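Side-chain contacts in uncharacterized protein (Desulfovibrio piger, PDB 4LG3), which is of unknown function, belongs to the DUF4875 family of the CamS-like clan, and folds around a mixed beta-sheet with helices packed beside it: residues Ala73-Ile78 with Lys103-Ser108; Ser16-Glu19 with Leu25-Asn28; Ala63-Ala68 with Trp111-Leu116. All blocks are in the same frame, centred on the assembly; numbering follows the deposited sequence.

Contact 1 (Ala73-Ile78 with Lys103-Ser108)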
loop_
_atom_site.group_PDB
_atom_site.type_symbol
_atom_site.label_atom_id
_atom_site.label_comp_id
_atom_site.label_asym_id
_atom_site.label_seq_id
_atom_site.Cartn_x
_atom_site.Cartn_y
_atom_site.Cartn_z
ATOM N N ALA A 73 -11.906 -2.949 -17.099
ATOM C CA ALA A 73 -10.825 -3.919 -17.035
ATOM C C ALA A 73 -11.361 -5.304 -16.655
ATOM O O ALA A 73 -12.284 -5.413 -15.852
ATOM C CB ALA A 73 -9.761 -3.451 -16.049
ATOM N N ALA A 74 -10.764 -6.359 -17.208
ATOM C CA ALA A 74 -11.132 -7.735 -16.866
ATOM C C ALA A 74 -10.479 -8.130 -15.517
ATOM O O ALA A 74 -11.004 -8.962 -14.770
ATOM C CB ALA A 74 -10.682 -8.688 -17.976
ATOM N N VAL A 75 -9.325 -7.524 -15.225
ATOM C CA VAL A 75 -8.526 -7.787 -14.026
ATOM C C VAL A 75 -8.042 -6.466 -13.467
ATOM O O VAL A 75 -7.572 -5.614 -14.229
ATOM C CB VAL A 75 -7.300 -8.734 -14.316
ATOM C CG1 VAL A 75 -6.619 -9.194 -13.022
ATOM C CG2 VAL A 75 -7.701 -9.917 -15.160
ATOM N N VAL A 76 -8.104 -6.315 -12.133
ATOM C CA VAL A 76 -7.642 -5.101 -11.463
ATOM C C VAL A 76 -6.846 -5.476 -10.231
ATOM O O VAL A 76 -7.339 -6.185 -9.367
ATOM C CB VAL A 76 -8.809 -4.137 -11.113
ATOM C CG1 VAL A 76 -8.308 -2.896 -10.381
ATOM C CG2 VAL A 76 -9.583 -3.732 -12.355
ATOM N N SER A 77 -5.624 -4.971 -10.147
ATOM C CA SER A 77 -4.740 -5.131 -8.994
ATOM C C SER A 77 -4.609 -3.815 -8.276
ATOM O O SER A 77 -4.331 -2.804 -8.905
ATOM C CB SER A 77 -3.368 -5.645 -9.412
ATOM O OG SER A 77 -3.410 -7.053 -9.535
ATOM N N ILE A 78 -4.878 -3.813 -6.970
ATOM C CA ILE A 78 -4.775 -2.610 -6.121
ATOM C C ILE A 78 -3.723 -2.841 -5.020
ATOM O O ILE A 78 -3.751 -3.861 -4.352
ATOM C CB ILE A 78 -6.143 -2.165 -5.507
ATOM C CG1 ILE A 78 -7.265 -2.045 -6.561
ATOM C CG2 ILE A 78 -6.010 -0.895 -4.651
ATOM C CD1 ILE A 78 -7.171 -0.935 -7.578
ATOM N N LYS A 103 -12.418 -15.551 -13.801
ATOM C CA LYS A 103 -11.421 -16.262 -14.610
ATOM C C LYS A 103 -9.975 -15.795 -14.331
ATOM O O LYS A 103 -9.072 -16.071 -15.113
ATOM C CB LYS A 103 -11.747 -16.113 -16.105
ATOM C CG LYS A 103 -12.990 -16.879 -16.533
ATOM C CD LYS A 103 -13.465 -16.473 -17.929
ATOM C CE LYS A 103 -14.865 -16.981 -18.197
ATOM N NZ LYS A 103 -15.305 -16.750 -19.603
ATOM N N GLY A 104 -9.779 -15.134 -13.209
ATOM C CA GLY A 104 -8.483 -14.662 -12.744
ATOM C C GLY A 104 -7.710 -13.730 -13.654
ATOM O O GLY A 104 -8.287 -12.940 -14.396
ATOM N N VAL A 105 -6.382 -13.831 -13.596
ATOM C CA VAL A 105 -5.480 -13.043 -14.426
ATOM C C VAL A 105 -5.394 -13.658 -15.852
ATOM O O VAL A 105 -5.495 -12.922 -16.842
ATOM C CB VAL A 105 -4.085 -12.920 -13.760
ATOM C CG1 VAL A 105 -3.072 -12.298 -14.708
ATOM C CG2 VAL A 105 -4.164 -12.113 -12.466
ATOM N N SER A 106 -5.236 -14.992 -15.949
ATOM C CA SER A 106 -5.064 -15.701 -17.225
ATOM C C SER A 106 -6.301 -15.751 -18.133
ATOM O O SER A 106 -6.148 -15.814 -19.359
ATOM C CB SER A 106 -4.619 -17.134 -16.974
ATOM O OG SER A 106 -5.651 -17.899 -16.378
ATOM N N GLY A 107 -7.495 -15.801 -17.541
ATOM C CA GLY A 107 -8.720 -15.959 -18.310
ATOM C C GLY A 107 -9.201 -17.405 -18.314
ATOM O O GLY A 107 -10.264 -17.717 -18.869
ATOM N N SER A 108 -8.406 -18.301 -17.698
ATOM C CA SER A 108 -8.720 -19.724 -17.548
ATOM C C SER A 108 -8.502 -20.169 -16.084
ATOM O O SER A 108 -8.516 -21.368 -15.787
ATOM C CB SER A 108 -7.917 -20.590 -18.519
ATOM O OG SER A 108 -6.529 -20.509 -18.239
#
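V75, the first residue of strand 75-81, meets the loop 103-108 through both of its methyl groups. The tight part is at CG2, which sits 3.2 Å from the carbonyl O of G104, while CG1 touches CG2 of V105 at 3.9 Å. With CG1 anti to the backbone N (chi1 -170°), V75 straddles the G104-V105 link, one branch over the backbone and the other against a side chain. The two valines cross at about a right angle; although the CB of V105 points away from the strand, its CG2 still reaches V75 CG1, the one methyl pair between the side chains.

Beyond V105 the loop leaves the strand and becomes more open. S106 forms an ST turn, its OG accepting the amide of S108 at 3.1 Å, and G107 N bonds to K103 O. The side chain of K103 leads off into solvent.

R24 completes the packed side: its NH2 donates to G104 O, and V75, K103 and A74 all touch it. The contact is van der Waals in kind, one methyl on a carbonyl oxygen and one on a methyl, and small in area; the carbonyl's polar partner is R24.

Contact 2 (Ser16-Glu19 with Leu25-Asn28)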
loop_
_atom_site.group_PDB
_atom_site.type_symbol
_atom_site.label_atom_id
_atom_site.label_comp_id
_atom_site.label_asym_id
_atom_site.label_seq_id
_atom_site.Cartn_x
_atom_site.Cartn_y
_atom_site.Cartn_z
ATOM N N SER A 16 -1.682 1.958 -14.342
ATOM C CA SER A 16 -1.131 1.523 -15.636
ATOM C C SER A 16 -1.804 0.263 -16.143
ATOM O O SER A 16 -2.036 -0.665 -15.373
ATOM C CB SER A 16 0.390 1.317 -15.583
ATOM O OG SER A 16 0.797 0.558 -14.463
ATOM N N PRO A 17 -2.108 0.220 -17.447
ATOM C CA PRO A 17 -2.668 -1.006 -18.023
ATOM C C PRO A 17 -1.597 -2.026 -18.400
ATOM O O PRO A 17 -0.439 -1.674 -18.627
ATOM C CB PRO A 17 -3.369 -0.504 -19.281
ATOM C CG PRO A 17 -2.501 0.632 -19.740
ATOM C CD PRO A 17 -1.898 1.250 -18.485
ATOM N N TYR A 18 -2.015 -3.291 -18.498
ATOM C CA TYR A 18 -1.216 -4.417 -18.962
ATOM C C TYR A 18 -2.099 -5.258 -19.866
ATOM O O TYR A 18 -3.142 -5.765 -19.442
ATOM C CB TYR A 18 -0.591 -5.218 -17.817
ATOM C CG TYR A 18 0.118 -6.467 -18.301
ATOM C CD1 TYR A 18 1.342 -6.388 -18.965
ATOM C CD2 TYR A 18 -0.455 -7.722 -18.137
ATOM C CE1 TYR A 18 1.985 -7.531 -19.436
ATOM C CE2 TYR A 18 0.175 -8.869 -18.605
ATOM C CZ TYR A 18 1.400 -8.771 -19.242
ATOM O OH TYR A 18 2.014 -9.920 -19.688
ATOM N N GLU A 19 -1.692 -5.347 -21.137
ATOM C CA GLU A 19 -2.432 -6.061 -22.166
ATOM C C GLU A 19 -1.652 -7.286 -22.737
ATOM O O GLU A 19 -1.821 -7.634 -23.906
ATOM C CB GLU A 19 -2.781 -5.060 -23.281
ATOM C CG GLU A 19 -3.670 -3.911 -22.824
ATOM C CD GLU A 19 -3.848 -2.773 -23.810
ATOM O OE1 GLU A 19 -2.867 -2.026 -24.029
ATOM O OE2 GLU A 19 -4.966 -2.621 -24.358
ATOM N N LEU A 25 -7.651 -7.180 -20.478
ATOM C CA LEU A 25 -7.002 -5.991 -19.956
ATOM C C LEU A 25 -6.876 -6.058 -18.436
ATOM O O LEU A 25 -7.872 -6.241 -17.729
ATOM C CB LEU A 25 -7.775 -4.710 -20.374
ATOM C CG LEU A 25 -7.319 -3.359 -19.731
ATOM C CD1 LEU A 25 -6.099 -2.802 -20.409
ATOM C CD2 LEU A 25 -8.428 -2.327 -19.799
ATOM N N ARG A 26 -5.646 -5.883 -17.952
ATOM C CA ARG A 26 -5.318 -5.785 -16.541
ATOM C C ARG A 26 -5.043 -4.308 -16.194
ATOM O O ARG A 26 -4.413 -3.597 -16.977
ATOM C CB ARG A 26 -4.121 -6.666 -16.209
ATOM C CG ARG A 26 -3.765 -6.677 -14.740
ATOM C CD ARG A 26 -2.650 -7.654 -14.453
ATOM N NE ARG A 26 -2.296 -7.608 -13.038
ATOM C CZ ARG A 26 -1.700 -8.585 -12.372
ATOM N NH1 ARG A 26 -1.343 -9.700 -12.994
ATOM N NH2 ARG A 26 -1.457 -8.456 -11.076
ATOM N N TYR A 27 -5.541 -3.836 -15.048
ATOM C CA TYR A 27 -5.279 -2.462 -14.650
ATOM C C TYR A 27 -4.663 -2.494 -13.285
ATOM O O TYR A 27 -5.261 -3.018 -12.346
ATOM C CB TYR A 27 -6.540 -1.623 -14.711
ATOM C CG TYR A 27 -6.278 -0.143 -14.881
ATOM C CD1 TYR A 27 -5.870 0.380 -16.107
ATOM C CD2 TYR A 27 -6.506 0.747 -13.843
ATOM C CE1 TYR A 27 -5.652 1.749 -16.274
ATOM C CE2 TYR A 27 -6.300 2.112 -14.001
ATOM C CZ TYR A 27 -5.887 2.614 -15.223
ATOM O OH TYR A 27 -5.721 3.974 -15.376
ATOM N N ASN A 28 -3.416 -2.017 -13.178
ATOM C CA ASN A 28 -2.678 -2.029 -11.904
ATOM C C ASN A 28 -2.671 -0.646 -11.326
ATOM O O ASN A 28 -2.364 0.328 -12.028
ATOM C CB ASN A 28 -1.264 -2.574 -12.066
ATOM C CG ASN A 28 -1.228 -3.933 -12.711
ATOM O OD1 ASN A 28 -1.829 -4.882 -12.228
ATOM N ND2 ASN A 28 -0.545 -4.040 -13.839
HETATM O O HOH W 1 0.614 1.017 -11.749
HETATM O O HOH W 2 1.223 -2.278 -15.098
#
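Y18 and R26 both hold CG anti to the backbone N (chi1 174° and -177°), which turns the edge of the Y18 ring to R26 CB and lets the R26 chain run out extended; as a hydrogen-bonded pair the two leave the same face of the hairpin, their CB atoms 4.1 Å apart. S16 instead holds OG between its backbone N and carbonyl carbon (chi1 48°), over the N28 end of the same face.

The backbones form an antiparallel ladder. S16 with N28 and Y18 with R26 are hydrogen-bonded pairs, each closed by two N-H to O bonds, such as S16 N to N28 O at 2.9 Å. P17, which has no amide hydrogen, occupies the non-hydrogen-bonded position opposite Y27, where its CA approaches R26 O at 3.3 Å in a CA-H...O contact.

On the P17 and Y27 face, the Y27 ring has S16 N over one side and its hydroxyl bonds to E15. At the turn end L25 CD1 touches P17 CB at 3.7 Å and CG of E19, whose chain runs alongside it, at 3.6 Å.

The face of S16, Y18, R26 and N28 carries the polar network. R26, extended from CG to NE, lies beside N28 two residues on, where NE donates to OD1 at 2.9 Å on a lone pair, in the carbonyl plane. R26 NH2 continues to S77 on the next strand. N28 ND2 donates to a water at 2.8 Å, and that water also bonds S16 OG; a second water links S16 OG with N28 O.

Because R26 NE can only donate, it fixes which end of the N28 amide is OD1, leaving ND2 to the water, and the hairpin closes by backbone pairing supplemented by a partly hydrated side-chain network.

Contact 3 (Ala63-Ala68 with Trp111-Leu116). With SO4 (sulfate ion), chain D.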
loop_
_atom_site.group_PDB
_atom_site.type_symbol
_atom_site.label_atom_id
_atom_site.label_comp_id
_atom_site.label_asym_id
_atom_site.label_seq_id
_atom_site.Cartn_x
_atom_site.Cartn_y
_atom_site.Cartn_z
ATOM N N ALA A 63 -11.671 0.065 -4.119
ATOM C CA ALA A 63 -10.870 0.619 -5.195
ATOM C C ALA A 63 -10.871 -0.349 -6.390
ATOM O O ALA A 63 -11.091 0.093 -7.518
ATOM C CB ALA A 63 -9.461 0.887 -4.706
ATOM N N ALA A 64 -10.703 -1.669 -6.136
ATOM C CA ALA A 64 -10.708 -2.720 -7.185
ATOM C C ALA A 64 -12.021 -2.701 -7.985
ATOM O O ALA A 64 -11.980 -2.667 -9.207
ATOM C CB ALA A 64 -10.475 -4.099 -6.573
ATOM N N ARG A 65 -13.160 -2.666 -7.292
ATOM C CA ARG A 65 -14.503 -2.604 -7.852
ATOM C C ARG A 65 -14.709 -1.340 -8.671
ATOM O O ARG A 65 -15.247 -1.426 -9.778
ATOM C CB ARG A 65 -15.539 -2.673 -6.744
ATOM C CG ARG A 65 -15.564 -4.009 -6.048
ATOM C CD ARG A 65 -16.867 -4.116 -5.299
ATOM N NE ARG A 65 -16.850 -5.154 -4.273
ATOM C CZ ARG A 65 -17.222 -6.404 -4.485
ATOM N NH1 ARG A 65 -17.609 -6.792 -5.692
ATOM N NH2 ARG A 65 -17.207 -7.279 -3.496
ATOM N N TYR A 66 -14.212 -0.201 -8.178
ATOM C CA TYR A 66 -14.280 1.095 -8.857
ATOM C C TYR A 66 -13.525 1.063 -10.190
ATOM O O TYR A 66 -14.108 1.383 -11.215
ATOM C CB TYR A 66 -13.751 2.260 -7.966
ATOM C CG TYR A 66 -13.498 3.539 -8.758
ATOM C CD1 TYR A 66 -14.558 4.252 -9.334
ATOM C CD2 TYR A 66 -12.198 3.974 -9.022
ATOM C CE1 TYR A 66 -14.324 5.363 -10.150
ATOM C CE2 TYR A 66 -11.957 5.084 -9.827
ATOM C CZ TYR A 66 -13.020 5.769 -10.397
ATOM O OH TYR A 66 -12.764 6.860 -11.188
ATOM N N TYR A 67 -12.262 0.650 -10.182
ATOM C CA TYR A 67 -11.426 0.628 -11.365
ATOM C C TYR A 67 -11.882 -0.382 -12.396
ATOM O O TYR A 67 -11.748 -0.100 -13.587
ATOM C CB TYR A 67 -9.946 0.430 -10.998
ATOM C CG TYR A 67 -9.322 1.716 -10.508
ATOM C CD1 TYR A 67 -9.010 2.746 -11.396
ATOM C CD2 TYR A 67 -9.094 1.929 -9.152
ATOM C CE1 TYR A 67 -8.453 3.941 -10.946
ATOM C CE2 TYR A 67 -8.583 3.140 -8.687
ATOM C CZ TYR A 67 -8.233 4.127 -9.592
ATOM O OH TYR A 67 -7.634 5.275 -9.153
ATOM N N ALA A 68 -12.442 -1.523 -11.971
ATOM C CA ALA A 68 -12.960 -2.545 -12.889
ATOM C C ALA A 68 -14.103 -1.941 -13.736
ATOM O O ALA A 68 -14.094 -2.051 -14.956
ATOM C CB ALA A 68 -13.428 -3.761 -12.101
ATOM N N TRP A 111 -11.221 -17.961 -10.143
ATOM C CA TRP A 111 -11.329 -17.090 -8.976
ATOM C C TRP A 111 -11.712 -15.706 -9.396
ATOM O O TRP A 111 -11.402 -15.288 -10.512
ATOM C CB TRP A 111 -10.046 -17.061 -8.121
ATOM C CG TRP A 111 -8.774 -16.691 -8.826
ATOM C CD1 TRP A 111 -7.781 -17.543 -9.217
ATOM C CD2 TRP A 111 -8.284 -15.360 -9.080
ATOM N NE1 TRP A 111 -6.721 -16.833 -9.736
ATOM C CE2 TRP A 111 -6.988 -15.490 -9.639
ATOM C CE3 TRP A 111 -8.799 -14.070 -8.859
ATOM C CZ2 TRP A 111 -6.219 -14.383 -10.015
ATOM C CZ3 TRP A 111 -8.051 -12.970 -9.255
ATOM C CH2 TRP A 111 -6.780 -13.130 -9.826
ATOM N N THR A 112 -12.352 -14.976 -8.467
ATOM C CA THR A 112 -12.811 -13.600 -8.629
ATOM C C THR A 112 -11.901 -12.689 -7.811
ATOM O O THR A 112 -11.561 -11.597 -8.253
ATOM C CB THR A 112 -14.294 -13.512 -8.226
ATOM O OG1 THR A 112 -15.006 -14.538 -8.938
ATOM C CG2 THR A 112 -14.916 -12.136 -8.516
ATOM N N TRP A 113 -11.507 -13.146 -6.621
ATOM C CA TRP A 113 -10.630 -12.395 -5.721
ATOM C C TRP A 113 -9.392 -13.225 -5.366
ATOM O O TRP A 113 -9.491 -14.428 -5.128
ATOM C CB TRP A 113 -11.382 -11.948 -4.453
ATOM C CG TRP A 113 -12.436 -10.907 -4.724
ATOM C CD1 TRP A 113 -13.759 -11.125 -4.981
ATOM C CD2 TRP A 113 -12.250 -9.482 -4.752
ATOM N NE1 TRP A 113 -14.410 -9.924 -5.173
ATOM C CE2 TRP A 113 -13.512 -8.900 -5.018
ATOM C CE3 TRP A 113 -11.138 -8.639 -4.578
ATOM C CZ2 TRP A 113 -13.687 -7.518 -5.135
ATOM C CZ3 TRP A 113 -11.313 -7.267 -4.685
ATOM C CH2 TRP A 113 -12.570 -6.719 -4.970
ATOM N N ASN A 114 -8.230 -12.577 -5.355
ATOM C CA ASN A 114 -6.957 -13.212 -5.012
ATOM C C ASN A 114 -5.981 -12.183 -4.482
ATOM O O ASN A 114 -6.229 -10.979 -4.624
ATOM C CB ASN A 114 -6.355 -13.903 -6.231
ATOM C CG ASN A 114 -5.509 -15.117 -5.910
ATOM O OD1 ASN A 114 -5.039 -15.325 -4.784
ATOM N ND2 ASN A 114 -5.299 -15.954 -6.908
ATOM N N THR A 115 -4.883 -12.647 -3.865
ATOM C CA THR A 115 -3.773 -11.837 -3.349
ATOM C C THR A 115 -4.339 -10.857 -2.341
ATOM O O THR A 115 -4.090 -9.639 -2.399
ATOM C CB THR A 115 -2.984 -11.166 -4.518
ATOM O OG1 THR A 115 -2.848 -12.090 -5.598
ATOM C CG2 THR A 115 -1.596 -10.688 -4.094
ATOM N N LEU A 116 -5.145 -11.405 -1.422
ATOM C CA LEU A 116 -5.824 -10.621 -0.407
ATOM C C LEU A 116 -4.919 -10.458 0.777
ATOM O O LEU A 116 -4.603 -11.438 1.428
ATOM C CB LEU A 116 -7.148 -11.294 -0.025
ATOM C CG LEU A 116 -8.129 -11.560 -1.177
ATOM C CD1 LEU A 116 -9.374 -12.327 -0.679
ATOM C CD2 LEU A 116 -8.484 -10.262 -1.933
HETATM S S SO4 D . -18.293 -9.987 -6.705
HETATM O O1 SO4 D . -19.437 -9.128 -6.366
HETATM O O2 SO4 D . -17.776 -9.574 -8.012
HETATM O O3 SO4 D . -17.269 -9.879 -5.647
HETATM O O4 SO4 D . -18.737 -11.380 -6.791
#
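The W113 indole presents its edge to R65: ring atom CZ2 stands over the centre of one guanidinium face, 3.8 Å above its plane, while R65 CZ lies near the plane of the indole. The two planes are 65° apart. A sulfate sits at the rim of both groups, with its O3 in the indole plane and its sulfur in the guanidinium plane, and the ring of Y98 stacks against the tryptophan.

The straight bond to the anion comes from the indole, NE1 donating to O3 at 2.9 Å with an angle of 171° at the hydrogen. R65 adds weaker ones: NH1 reaches O1 at 3.0 Å and O3 slightly farther, and NH2 makes a long contact to O3. Y98 OH also bonds the sulfate, which probably came from the crystallisation liquor.

Helix 53-71 lies here against one face of the mixed sheet, with W113, at the start of strand 113-118, projecting toward it. A64 CB approaches the indole obliquely, 3.7 Å from CH2, and A64 also touches Y98 and I78. One helical position on, R65 has CG anti to the carbonyl carbon (chi1 -67°) and then runs extended from CG to NE, a course that carries CG past the six-membered end of the indole and the guanidinium on toward the NE1 side. The basic group thus ends beside an indole N-H and a phenol hydroxyl, three kinds of donor converging on one anion. T112 contributes an apolar border, its CG2 being 3.9 Å from sulfate O2.

In the fold
All three contacts reach the same mixed sheet and lie on one side of the chain's centre. Contact 2 comes first in sequence, closing the hairpin of strands 10-18 and 26-36; contact 3 then spans from helix 53-71 to strand 113-118, and contact 1 falls within that span. The centres of contacts 1 and 3 are about 8 Å apart, those of 1 and 2 about 9 Å, and those of 2 and 3 about 13 Å. Strand 75-81 pairs with 26-36 and follows the helix in the chain; contact 1 touches both others, which meet through Y27 and Y67. Together they tie hairpin, helix and the 103-108 loop into one end of the sheet, whose biological role is unknown.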